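Long-range contacts in protein DOA1 (Saccharomyces cerevisiae, PDB 3ODT), which probably binds ubiquitin through its WD40 beta-propeller domain and thereby helps to regulate the turnover of F-box proteins: residues A[108-118]-A[145-153]; A[179-189]-A[200-211]. All blocks are in the same frame, centred on the assembly; numbering follows the deposited sequence.

Contact 1. Residues A[108-118]-A[145-153]; sequences CSLSFQDGVVI and VWDAKVVSF
Ile118 packs on Ala148 and Val150, and Val116 on Val150, at the interface between two successive blades of the seven-bladed WD40 beta propeller. Residues 108-118 supply the innermost strand of one blade and part of the next strand out, while 145-150 is the innermost strand of the following blade. The two innermost strands run nearly parallel (6°), their axes 5.7 Å apart at closest approach, and no clear hydrogen bond crosses between the segments. Ile118 divides its branches: CG1 lies 3.6 Å from Ala148 CB, and CG2 packs 3.9 Å from Val150 CG2. That same valine methyl is touched by Val116 CG1 at 4.0 Å, and Val128 and Phe158 join this apolar layer.

Beyond it, at the type I' turn from Gln113 to Val116, Asp114 CB stands over one face of the Phe153 ring in a CH-pi contact, 4.0 Å from the centroid, with the carboxylate and ring planes 48° apart. At the far end Cys108 CB lies 4.1 Å from Trp146 CE3, an apolar contact.

Ser111 OG rests against Lys149 CD. The lysine bends at chi2 (-65°) and returns along its own strand, bringing NZ 2.8 Å from Asp147 OD2, on the syn lone pair of a carboxylate oxygen that also accepts from Leu190 N. A methionine in place of Lys149 would probably leave Asp147 without this counter-charge and its carboxylate less firmly oriented. Ala148 O is buried with no partner found. The two innermost strands belong to separate sheets, and what joins them is chiefly side-chain packing.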
loop_
_atom_site.group_PDB
_atom_site.type_symbol
_atom_site.label_atom_id
_atom_site.label_comp_id
_atom_site.label_asym_id
_atom_site.label_seq_id
_atom_site.Cartn_x
_atom_site.Cartn_y
_atom_site.Cartn_z
ATOM N N CYS A 108 -7.546 5.478 -4.328
ATOM C CA CYS A 108 -6.199 5.753 -3.826
ATOM C C CYS A 108 -5.562 4.633 -3.024
ATOM O O CYS A 108 -4.379 4.742 -2.681
ATOM C CB CYS A 108 -6.152 7.047 -2.997
ATOM S SG CYS A 108 -7.367 7.144 -1.720
ATOM N N SER A 109 -6.322 3.577 -2.713
ATOM C CA SER A 109 -5.741 2.423 -2.055
ATOM C C SER A 109 -6.494 1.171 -2.415
ATOM O O SER A 109 -7.702 1.213 -2.656
ATOM C CB SER A 109 -5.690 2.598 -0.533
ATOM O OG SER A 109 -6.966 2.418 0.059
ATOM N N LEU A 110 -5.767 0.051 -2.418
ATOM C CA LEU A 110 -6.334 -1.259 -2.680
ATOM C C LEU A 110 -5.624 -2.256 -1.778
ATOM O O LEU A 110 -4.403 -2.161 -1.544
ATOM C CB LEU A 110 -6.149 -1.699 -4.142
ATOM C CG LEU A 110 -7.134 -1.101 -5.125
ATOM C CD1 LEU A 110 -6.683 -1.385 -6.545
ATOM C CD2 LEU A 110 -8.541 -1.668 -4.884
ATOM N N SER A 111 -6.378 -3.240 -1.298
ATOM C CA SER A 111 -5.814 -4.334 -0.521
ATOM C C SER A 111 -6.661 -5.585 -0.757
ATOM O O SER A 111 -7.857 -5.494 -1.001
ATOM C CB SER A 111 -5.815 -3.953 0.962
ATOM O OG SER A 111 -5.026 -4.857 1.707
ATOM N N PHE A 112 -6.017 -6.745 -0.673
ATOM C CA PHE A 112 -6.677 -8.019 -0.799
ATOM C C PHE A 112 -6.296 -8.924 0.364
ATOM O O PHE A 112 -5.122 -9.070 0.722
ATOM C CB PHE A 112 -6.301 -8.679 -2.126
ATOM C CG PHE A 112 -6.873 -10.039 -2.319
ATOM C CD1 PHE A 112 -8.102 -10.196 -2.933
ATOM C CD2 PHE A 112 -6.180 -11.178 -1.925
ATOM C CE1 PHE A 112 -8.628 -11.478 -3.150
ATOM C CE2 PHE A 112 -6.711 -12.445 -2.140
ATOM C CZ PHE A 112 -7.942 -12.579 -2.736
ATOM N N GLN A 113 -7.317 -9.519 0.953
ATOM C CA GLN A 113 -7.116 -10.505 1.994
ATOM C C GLN A 113 -8.253 -11.527 2.010
ATOM O O GLN A 113 -9.412 -11.154 2.086
ATOM C CB GLN A 113 -7.043 -9.783 3.333
ATOM C CG GLN A 113 -6.336 -10.560 4.425
ATOM C CD GLN A 113 -5.951 -9.666 5.549
ATOM O OE1 GLN A 113 -5.058 -8.830 5.409
ATOM N NE2 GLN A 113 -6.649 -9.792 6.665
ATOM N N ASP A 114 -7.912 -12.810 1.935
ATOM C CA ASP A 114 -8.859 -13.886 2.187
ATOM C C ASP A 114 -10.116 -13.733 1.325
ATOM O O ASP A 114 -11.232 -13.856 1.823
ATOM C CB ASP A 114 -9.235 -13.900 3.671
ATOM C CG ASP A 114 -8.028 -14.165 4.582
ATOM O OD1 ASP A 114 -7.277 -15.124 4.307
ATOM O OD2 ASP A 114 -7.837 -13.411 5.570
ATOM N N GLY A 115 -9.927 -13.428 0.040
ATOM C CA GLY A 115 -11.037 -13.330 -0.899
ATOM C C GLY A 115 -11.736 -11.987 -0.920
ATOM O O GLY A 115 -12.659 -11.781 -1.716
ATOM N N VAL A 116 -11.288 -11.070 -0.066
ATOM C CA VAL A 116 -11.916 -9.760 0.068
ATOM C C VAL A 116 -11.033 -8.686 -0.535
ATOM O O VAL A 116 -9.854 -8.632 -0.248
ATOM C CB VAL A 116 -12.189 -9.407 1.558
ATOM C CG1 VAL A 116 -12.877 -8.041 1.658
ATOM C CG2 VAL A 116 -13.030 -10.487 2.191
ATOM N N VAL A 117 -11.613 -7.845 -1.383
ATOM C CA VAL A 117 -10.920 -6.658 -1.854
ATOM C C VAL A 117 -11.466 -5.480 -1.060
ATOM O O VAL A 117 -12.681 -5.336 -0.882
ATOM C CB VAL A 117 -11.176 -6.398 -3.350
ATOM C CG1 VAL A 117 -10.437 -5.146 -3.825
ATOM C CG2 VAL A 117 -10.742 -7.602 -4.149
ATOM N N ILE A 118 -10.582 -4.623 -0.562
ATOM C CA ILE A 118 -11.037 -3.396 0.064
ATOM C C ILE A 118 -10.304 -2.215 -0.543
ATOM O O ILE A 118 -9.076 -2.238 -0.696
ATOM C CB ILE A 118 -10.958 -3.445 1.618
ATOM C CG1 ILE A 118 -11.646 -2.223 2.236
ATOM C CG2 ILE A 118 -9.540 -3.620 2.105
ATOM C CD1 ILE A 118 -11.776 -2.289 3.750
ATOM N N VAL A 145 -10.605 9.054 1.913
ATOM C CA VAL A 145 -10.156 7.857 2.593
ATOM C C VAL A 145 -8.878 7.388 1.897
ATOM O O VAL A 145 -8.891 6.882 0.771
ATOM C CB VAL A 145 -11.246 6.783 2.571
ATOM C CG1 VAL A 145 -10.701 5.464 3.125
ATOM C CG2 VAL A 145 -12.468 7.245 3.363
ATOM N N TRP A 146 -7.760 7.634 2.569
ATOM C CA TRP A 146 -6.453 7.348 1.999
ATOM C C TRP A 146 -6.086 5.880 2.071
ATOM O O TRP A 146 -5.280 5.402 1.246
ATOM C CB TRP A 146 -5.391 8.162 2.720
ATOM C CG TRP A 146 -5.288 9.547 2.142
ATOM C CD1 TRP A 146 -5.686 10.717 2.724
ATOM C CD2 TRP A 146 -4.739 9.890 0.873
ATOM N NE1 TRP A 146 -5.404 11.773 1.888
ATOM C CE2 TRP A 146 -4.811 11.291 0.754
ATOM C CE3 TRP A 146 -4.140 9.145 -0.156
ATOM C CZ2 TRP A 146 -4.346 11.966 -0.365
ATOM C CZ3 TRP A 146 -3.680 9.823 -1.277
ATOM C CH2 TRP A 146 -3.770 11.228 -1.356
ATOM N N ASP A 147 -6.636 5.145 3.043
ATOM C CA ASP A 147 -6.358 3.722 3.140
ATOM C C ASP A 147 -7.501 2.973 3.791
ATOM O O ASP A 147 -8.283 3.536 4.533
ATOM C CB ASP A 147 -5.050 3.468 3.891
ATOM C CG ASP A 147 -4.501 2.062 3.630
ATOM O OD1 ASP A 147 -4.809 1.479 2.575
ATOM O OD2 ASP A 147 -3.789 1.517 4.507
ATOM N N ALA A 148 -7.554 1.679 3.506
ATOM C CA ALA A 148 -8.564 0.773 4.024
ATOM C C ALA A 148 -7.950 -0.622 4.055
ATOM O O ALA A 148 -7.264 -1.062 3.101
ATOM C CB ALA A 148 -9.850 0.785 3.145
ATOM N N LYS A 149 -8.185 -1.310 5.158
ATOM C CA LYS A 149 -7.625 -2.640 5.395
ATOM C C LYS A 149 -8.649 -3.552 6.035
ATOM O O LYS A 149 -9.520 -3.104 6.802
ATOM C CB LYS A 149 -6.418 -2.546 6.313
ATOM C CG LYS A 149 -5.218 -1.834 5.731
ATOM C CD LYS A 149 -4.617 -2.574 4.552
ATOM C CE LYS A 149 -3.134 -2.244 4.360
ATOM N NZ LYS A 149 -2.887 -0.963 3.674
ATOM N N VAL A 150 -8.529 -4.827 5.730
ATOM C CA VAL A 150 -9.320 -5.832 6.387
ATOM C C VAL A 150 -8.679 -6.142 7.756
ATOM O O VAL A 150 -7.490 -6.445 7.847
ATOM C CB VAL A 150 -9.364 -7.124 5.543
ATOM C CG1 VAL A 150 -10.069 -8.243 6.329
ATOM C CG2 VAL A 150 -10.071 -6.868 4.218
ATOM N N VAL A 151 -9.470 -6.054 8.811
ATOM C CA VAL A 151 -9.030 -6.477 10.139
ATOM C C VAL A 151 -9.310 -7.974 10.310
ATOM O O VAL A 151 -8.430 -8.750 10.679
ATOM C CB VAL A 151 -9.746 -5.659 11.209
ATOM C CG1 VAL A 151 -9.430 -6.210 12.607
ATOM C CG2 VAL A 151 -9.321 -4.190 11.104
ATOM N N SER A 152 -10.540 -8.374 10.016
ATOM C CA SER A 152 -10.959 -9.770 10.116
ATOM C C SER A 152 -12.001 -10.090 9.040
ATOM O O SER A 152 -13.110 -9.532 9.054
ATOM C CB SER A 152 -11.556 -10.045 11.490
ATOM O OG SER A 152 -12.183 -11.313 11.495
ATOM N N PHE A 153 -11.660 -10.991 8.112
ATOM C CA PHE A 153 -12.611 -11.347 7.056
ATOM C C PHE A 153 -13.813 -12.070 7.664
ATOM O O PHE A 153 -14.936 -11.896 7.210
ATOM C CB PHE A 153 -11.963 -12.180 5.919
ATOM C CG PHE A 153 -11.949 -13.653 6.177
ATOM C CD1 PHE A 153 -12.991 -14.457 5.741
ATOM C CD2 PHE A 153 -10.912 -14.231 6.890
ATOM C CE1 PHE A 153 -12.994 -15.802 5.992
ATOM C CE2 PHE A 153 -10.899 -15.599 7.144
ATOM C CZ PHE A 153 -11.939 -16.385 6.698
#

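Contact 2. Residues A[179-189]-A[200-211]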
loop_
_atom_site.group_PDB
_atom_site.type_symbol
_atom_site.label_atom_id
_atom_site.label_comp_id
_atom_site.label_asym_id
_atom_site.label_seq_id
_atom_site.Cartn_x
_atom_site.Cartn_y
_atom_site.Cartn_z
ATOM N N PHE A 179 -11.139 6.457 16.075
ATOM C CA PHE A 179 -9.898 6.848 16.737
ATOM C C PHE A 179 -9.533 8.257 16.251
ATOM O O PHE A 179 -8.952 8.444 15.173
ATOM C CB PHE A 179 -8.771 5.859 16.396
ATOM C CG PHE A 179 -9.109 4.409 16.676
ATOM C CD1 PHE A 179 -8.752 3.814 17.881
ATOM C CD2 PHE A 179 -9.745 3.634 15.718
ATOM C CE1 PHE A 179 -9.055 2.502 18.137
ATOM C CE2 PHE A 179 -10.076 2.332 15.963
ATOM C CZ PHE A 179 -9.720 1.749 17.168
ATOM N N SER A 180 -9.879 9.258 17.053
ATOM C CA SER A 180 -9.694 10.665 16.673
ATOM C C SER A 180 -8.491 11.273 17.371
ATOM O O SER A 180 -8.104 12.412 17.074
ATOM C CB SER A 180 -10.924 11.487 17.010
ATOM O OG SER A 180 -11.065 11.572 18.414
ATOM N N GLY A 181 -7.894 10.515 18.283
ATOM C CA GLY A 181 -6.750 11.008 19.046
ATOM C C GLY A 181 -5.371 10.489 18.654
ATOM O O GLY A 181 -4.410 10.644 19.423
ATOM N N ILE A 182 -5.261 9.891 17.474
ATOM C CA ILE A 182 -4.000 9.271 17.055
ATOM C C ILE A 182 -3.134 10.266 16.289
ATOM O O ILE A 182 -1.943 10.399 16.576
ATOM C CB ILE A 182 -4.255 8.023 16.197
ATOM C CG1 ILE A 182 -5.253 7.120 16.919
ATOM C CG2 ILE A 182 -2.936 7.288 15.924
ATOM C CD1 ILE A 182 -4.800 6.663 18.283
ATOM N N HIS A 183 -3.727 10.947 15.308
ATOM C CA HIS A 183 -3.027 11.979 14.568
ATOM C C HIS A 183 -3.892 13.213 14.505
ATOM O O HIS A 183 -5.117 13.100 14.390
ATOM C CB HIS A 183 -2.773 11.516 13.145
ATOM C CG HIS A 183 -1.879 10.324 13.043
ATOM N ND1 HIS A 183 -2.359 9.056 12.800
ATOM C CD2 HIS A 183 -0.536 10.206 13.149
ATOM C CE1 HIS A 183 -1.346 8.205 12.736
ATOM N NE2 HIS A 183 -0.233 8.879 12.962
ATOM N N ASN A 184 -3.263 14.384 14.531
ATOM C CA ASN A 184 -3.965 15.646 14.330
ATOM C C ASN A 184 -3.736 16.172 12.914
ATOM O O ASN A 184 -3.590 17.375 12.701
ATOM C CB ASN A 184 -3.516 16.682 15.360
ATOM C CG ASN A 184 -4.429 17.893 15.406
ATOM O OD1 ASN A 184 -5.622 17.795 15.120
ATOM N ND2 ASN A 184 -3.869 19.042 15.764
ATOM N N ASP A 185 -3.705 15.253 11.954
ATOM C CA ASP A 185 -3.444 15.574 10.569
ATOM C C ASP A 185 -3.971 14.405 9.752
ATOM O O ASP A 185 -4.453 13.407 10.299
ATOM C CB ASP A 185 -1.941 15.748 10.330
ATOM C CG ASP A 185 -1.606 16.663 9.138
ATOM O OD1 ASP A 185 -2.434 16.845 8.206
ATOM O OD2 ASP A 185 -0.451 17.152 9.111
ATOM N N VAL A 186 -3.897 14.555 8.443
ATOM C CA VAL A 186 -4.380 13.563 7.501
ATOM C C VAL A 186 -3.744 12.209 7.798
ATOM O O VAL A 186 -2.525 12.120 7.939
ATOM C CB VAL A 186 -3.976 14.003 6.094
ATOM C CG1 VAL A 186 -4.225 12.893 5.087
ATOM C CG2 VAL A 186 -4.643 15.351 5.713
ATOM N N VAL A 187 -4.556 11.161 7.914
ATOM C CA VAL A 187 -4.024 9.792 8.099
ATOM C C VAL A 187 -3.912 9.138 6.731
ATOM O O VAL A 187 -4.883 9.124 5.961
ATOM C CB VAL A 187 -4.892 8.951 9.038
ATOM C CG1 VAL A 187 -4.139 7.707 9.445
ATOM C CG2 VAL A 187 -5.225 9.759 10.282
ATOM N N ARG A 188 -2.718 8.644 6.416
ATOM C CA ARG A 188 -2.404 8.218 5.071
ATOM C C ARG A 188 -2.387 6.703 4.872
ATOM O O ARG A 188 -2.638 6.204 3.767
ATOM C CB ARG A 188 -1.040 8.759 4.673
ATOM C CG ARG A 188 -0.969 10.272 4.499
ATOM C CD ARG A 188 -1.813 10.738 3.370
ATOM N NE ARG A 188 -1.358 10.364 2.014
ATOM C CZ ARG A 188 -0.889 11.210 1.102
ATOM N NH1 ARG A 188 -0.708 12.514 1.394
ATOM N NH2 ARG A 188 -0.580 10.750 -0.110
ATOM N N HIS A 189 -2.052 5.955 5.916
ATOM C CA HIS A 189 -1.914 4.517 5.715
ATOM C C HIS A 189 -2.023 3.726 6.995
ATOM O O HIS A 189 -1.815 4.244 8.093
ATOM C CB HIS A 189 -0.589 4.186 4.981
ATOM C CG HIS A 189 -0.762 3.129 3.931
ATOM N ND1 HIS A 189 -1.445 3.353 2.756
ATOM C CD2 HIS A 189 -0.362 1.832 3.888
ATOM C CE1 HIS A 189 -1.457 2.245 2.041
ATOM N NE2 HIS A 189 -0.815 1.298 2.710
ATOM N N SER A 200 -0.553 3.138 12.165
ATOM C CA SER A 200 -1.020 4.133 11.219
ATOM C C SER A 200 0.117 5.118 10.976
ATOM O O SER A 200 1.024 5.258 11.801
ATOM C CB SER A 200 -2.217 4.894 11.778
ATOM O OG SER A 200 -1.903 5.431 13.045
ATOM N N CYS A 201 0.061 5.800 9.845
ATOM C CA CYS A 201 0.985 6.880 9.552
ATOM C C CYS A 201 0.246 8.044 8.933
ATOM O O CYS A 201 -0.900 7.897 8.449
ATOM C CB CYS A 201 2.123 6.407 8.627
ATOM S SG CYS A 201 1.620 6.026 6.943
ATOM N N SER A 202 0.906 9.200 8.931
ATOM C CA SER A 202 0.209 10.434 8.694
ATOM C C SER A 202 1.062 11.529 8.051
ATOM O O SER A 202 2.299 11.472 8.038
ATOM C CB SER A 202 -0.338 10.881 10.061
ATOM O OG SER A 202 -0.812 12.216 10.118
ATOM N N ASN A 203 0.388 12.548 7.526
ATOM C CA ASN A 203 1.075 13.749 7.080
ATOM C C ASN A 203 1.801 14.466 8.224
ATOM O O ASN A 203 2.631 15.311 7.967
ATOM C CB ASN A 203 0.083 14.739 6.473
ATOM C CG ASN A 203 -0.350 14.369 5.053
ATOM O OD1 ASN A 203 -0.035 13.285 4.532
ATOM N ND2 ASN A 203 -1.080 15.283 4.423
ATOM N N ASP A 204 1.500 14.106 9.469
ATOM C CA ASP A 204 2.181 14.696 10.616
ATOM C C ASP A 204 3.607 14.175 10.789
ATOM O O ASP A 204 4.320 14.602 11.682
ATOM C CB ASP A 204 1.378 14.517 11.911
ATOM C CG ASP A 204 1.285 13.053 12.378
ATOM O OD1 ASP A 204 1.967 12.169 11.786
ATOM O OD2 ASP A 204 0.532 12.781 13.340
ATOM N N GLY A 205 4.028 13.265 9.917
ATOM C CA GLY A 205 5.373 12.743 9.975
ATOM C C GLY A 205 5.567 11.558 10.889
ATOM O O GLY A 205 6.672 11.069 10.994
ATOM N N LEU A 206 4.499 11.073 11.514
ATOM C CA LEU A 206 4.596 10.061 12.559
ATOM C C LEU A 206 3.966 8.751 12.112
ATOM O O LEU A 206 3.053 8.731 11.289
ATOM C CB LEU A 206 3.906 10.543 13.858
ATOM C CG LEU A 206 4.440 11.847 14.449
ATOM C CD1 LEU A 206 3.612 12.351 15.623
ATOM C CD2 LEU A 206 5.910 11.641 14.865
ATOM N N ILE A 207 4.468 7.676 12.702
ATOM C CA ILE A 207 3.891 6.346 12.645
ATOM C C ILE A 207 3.581 5.993 14.077
ATOM O O ILE A 207 4.354 6.308 14.957
ATOM C CB ILE A 207 4.902 5.337 12.098
ATOM C CG1 ILE A 207 5.464 5.830 10.755
ATOM C CG2 ILE A 207 4.275 3.962 12.016
ATOM C CD1 ILE A 207 6.765 5.158 10.369
ATOM N N LYS A 208 2.428 5.402 14.311
ATOM C CA LYS A 208 2.008 5.032 15.656
ATOM C C LYS A 208 1.412 3.615 15.709
ATOM O O LYS A 208 0.657 3.204 14.811
ATOM C CB LYS A 208 0.993 6.047 16.191
ATOM C CG LYS A 208 1.546 7.435 16.271
ATOM C CD LYS A 208 0.660 8.408 17.046
ATOM C CE LYS A 208 1.164 9.815 16.899
ATOM N NZ LYS A 208 0.493 10.768 17.817
ATOM N N LEU A 209 1.747 2.893 16.778
ATOM C CA LEU A 209 1.163 1.599 17.102
ATOM C C LEU A 209 0.029 1.853 18.086
ATOM O O LEU A 209 0.218 2.542 19.092
ATOM C CB LEU A 209 2.238 0.718 17.742
ATOM C CG LEU A 209 1.742 -0.615 18.278
ATOM C CD1 LEU A 209 1.255 -1.527 17.157
ATOM C CD2 LEU A 209 2.853 -1.270 19.039
ATOM N N VAL A 210 -1.152 1.340 17.775
ATOM C CA VAL A 210 -2.368 1.649 18.499
ATOM C C VAL A 210 -3.092 0.370 18.947
ATOM O O VAL A 210 -3.214 -0.605 18.198
ATOM C CB VAL A 210 -3.325 2.478 17.580
ATOM C CG1 VAL A 210 -4.584 2.898 18.335
ATOM C CG2 VAL A 210 -2.596 3.723 17.037
ATOM N N ASP A 211 -3.581 0.404 20.176
ATOM C CA ASP A 211 -4.424 -0.648 20.732
ATOM C C ASP A 211 -5.848 -0.478 20.179
ATOM O O ASP A 211 -6.484 0.544 20.352
ATOM C CB ASP A 211 -4.392 -0.558 22.262
ATOM C CG ASP A 211 -5.145 -1.670 22.943
ATOM O OD1 ASP A 211 -6.312 -1.934 22.599
ATOM O OD2 ASP A 211 -4.576 -2.276 23.863
#
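Backbone hydrogen bonds tie Arg188 and His189 to Cys201. Arg188 N donates to Cys201 O at 2.8 Å, His189 N reaches the same oxygen only weakly, and Cys201 N returns a bond to His189 O at 3.0 Å. Two residues thus face one, a classic beta bulge that shifts the antiparallel register by one after the Val187-Ser202 pair. One step earlier, Val186 O is gripped twice: Asn203 N approaches almost end-on at 3.0 Å, and Ser202 OG, 2.8 Å away, comes from above the carbonyl plane, 46° out of it.

Side-chain bonds shape the turn that follows. Ser202 OG, turned away from its own backbone N (chi1 167°), also accepts from Asp204 N at 3.1 Å, forming an ST turn, and Asp204 OD1 takes Leu206 N in an Asx turn. This is a WD40 blade at the point where the loop from the preceding blade's outermost strand enters its innermost strand; His183 in that loop and Asp204 in the tight turn occupy positions consistent with the histidine and aspartate of the WD-repeat signature. The extended chain of Lys208 carries NZ to Ile182 O, 2.8 Å away, fastening the loop to the blade's third strand. Arg188 NH1 makes a weak bond to Asn203 OD1, the guanidinium and amide planes 54° apart.

Apolar contacts hold the outer end of the loop. Ile182 and Val210 reach toward each other tip to tip, with Ile182 CG2 3.8 Å from Val210 CG2, and Phe179 CD1 lies near Val210 CG1 at 4.3 Å.

Three consecutive blades are involved. Contact 1 joins the first to the second, and contact 2 lies largely within the third, reached through the loop that leaves the second. Their centres are about 18 Å apart, yet they touch, because strand 145-150 lies beside strand 187-194 on its other flank. There Arg188 makes a cation-pi interaction with Trp146, with Arg188 NH2 3.4 Å from Trp146 CZ3. Next along, Lys149 NZ packs 3.2 Å from His189 NE2, while Asp147 CG is 3.4 Å from His189 ND1. Trp146 is thus shared, with Cys108 and Arg188 as partners from neighbouring blades. The calcium ion is bound by Asp20, Ser285 and Asn287, which belong to neither contact.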